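Local coordinates for probable mannosyltransferase KTR4 (Saccharomyces cerevisiae, PDB 5A07), which is a probable mannosyltransferase of the glycolipid 2-alpha-mannosyltransferase family, with a GT-A type fold, and holds guanosine-5'-diphosphate and a manganese ion, at residues E117-I120 with S121-Q124. Residues are numbered along the deposited sequence; the frame is centred on the assembly and turned at random.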
loop_
_atom_site.group_PDB
_atom_site.type_symbol
_atom_site.label_atom_id
_atom_site.label_comp_id
_atom_site.label_asym_id
_atom_site.label_seq_id
_atom_site.Cartn_x
_atom_site.Cartn_y
_atom_site.Cartn_z
ATOM N N GLU B 117 7.739 4.121 21.518
ATOM C CA GLU B 117 9.110 4.496 21.116
ATOM C C GLU B 117 9.377 4.360 19.622
ATOM O O GLU B 117 10.032 5.219 19.025
ATOM C CB GLU B 117 10.108 3.644 21.880
ATOM C CG GLU B 117 10.144 3.924 23.317
ATOM C CD GLU B 117 11.139 2.985 24.021
ATOM O OE1 GLU B 117 10.850 1.744 24.118
ATOM O OE2 GLU B 117 12.209 3.542 24.432
ATOM N N ASP B 118 8.805 3.345 19.033
ATOM C CA ASP B 118 9.011 3.009 17.610
ATOM C C ASP B 118 8.237 3.950 16.728
ATOM O O ASP B 118 8.685 4.296 15.665
ATOM C CB ASP B 118 8.604 1.545 17.382
ATOM C CG ASP B 118 9.689 0.584 17.828
ATOM O OD1 ASP B 118 10.816 1.066 18.139
ATOM O OD2 ASP B 118 9.446 -0.621 17.878
ATOM N N ILE B 119 7.065 4.361 17.164
ATOM C CA ILE B 119 6.331 5.367 16.401
ATOM C C ILE B 119 6.937 6.705 16.520
ATOM O O ILE B 119 6.975 7.468 15.524
ATOM C CB ILE B 119 4.792 5.367 16.683
ATOM C CG1 ILE B 119 4.053 6.007 15.511
ATOM C CG2 ILE B 119 4.438 6.077 18.001
ATOM C CD1 ILE B 119 4.109 5.317 14.170
ATOM N N ILE B 120 7.492 7.050 17.679
ATOM C CA ILE B 120 8.246 8.285 17.769
ATOM C C ILE B 120 9.395 8.381 16.740
ATOM O O ILE B 120 9.648 9.439 16.121
ATOM C CB ILE B 120 8.748 8.494 19.229
ATOM C CG1 ILE B 120 7.581 9.014 20.090
ATOM C CG2 ILE B 120 9.903 9.523 19.243
ATOM C CD1 ILE B 120 7.931 9.076 21.582
ATOM N N SER B 121 10.114 7.293 16.626
ATOM C CA SER B 121 11.255 7.183 15.688
ATOM C C SER B 121 10.766 7.500 14.230
ATOM O O SER B 121 11.334 8.373 13.515
ATOM C CB SER B 121 11.784 5.754 15.786
ATOM O OG SER B 121 12.848 5.644 14.904
ATOM N N SER B 122 9.639 6.918 13.885
ATOM C CA SER B 122 9.028 7.155 12.562
ATOM C C SER B 122 8.608 8.584 12.397
ATOM O O SER B 122 8.880 9.186 11.357
ATOM C CB SER B 122 7.826 6.223 12.335
ATOM O OG SER B 122 8.157 4.868 12.427
ATOM N N ILE B 123 7.968 9.151 13.397
ATOM C CA ILE B 123 7.494 10.517 13.342
ATOM C C ILE B 123 8.640 11.493 13.194
ATOM O O ILE B 123 8.596 12.409 12.407
ATOM C CB ILE B 123 6.657 10.810 14.565
ATOM C CG1 ILE B 123 5.336 10.034 14.515
ATOM C CG2 ILE B 123 6.406 12.248 14.652
ATOM C CD1 ILE B 123 4.660 9.937 15.891
ATOM N N GLN B 124 9.724 11.260 13.926
ATOM C CA GLN B 124 10.863 12.178 13.866
ATOM C C GLN B 124 11.495 12.209 12.457
ATOM O O GLN B 124 11.874 13.263 11.930
ATOM C CB GLN B 124 11.923 11.766 14.913
ATOM C CG GLN B 124 11.447 12.147 16.322
ATOM C CD GLN B 124 12.411 11.718 17.402
ATOM O OE1 GLN B 124 12.996 10.678 17.261
ATOM N NE2 GLN B 124 12.458 12.435 18.510
#
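Ile119 turns CG1 anti to the backbone N (chi1 -158°), whereas Ile123 keeps CG1 beside its own N, opposite the carbonyl carbon (chi1 -69°); one turn apart on helix 116-131, they thus bring CG1 of Ile119 to 4.0 Å from CD1 of Ile123. A second pair repeats the i to i+4 spacing. The extended chain of Gln124 carries its amide past the CG2 methyl of Ile120, 3.8 Å from Gln124 CD, so that aliphatic carbon lies against the amide group. Beneath both pairs run main-chain hydrogen bonds of 2.9 Å, from Ile123 N to Ile119 O and from Gln124 N to Ile120 O, while the hydrogen bond from Ser122 N to Asp118 O is weak.

Ile119 and Ile123 are buried; Ile120 is partly exposed, beside exposed Gln124. Ile154 of helix 148-156 touches all three isoleucines, and Tyr138 and Phe140 of the following strand also meet Ile123. The buried hydroxyl of Ser122 donates a hydrogen bond to Glu232 O and accepts one from Val235 N. This helix is the crossover of a beta-alpha-beta unit between parallel strands 105-110 and 138-142. It is therefore two-sided in chemistry: isoleucine hydrocarbon packs it into the fold, whereas Ser122 ties it to the backbone at Glu232, a manganese-site residue.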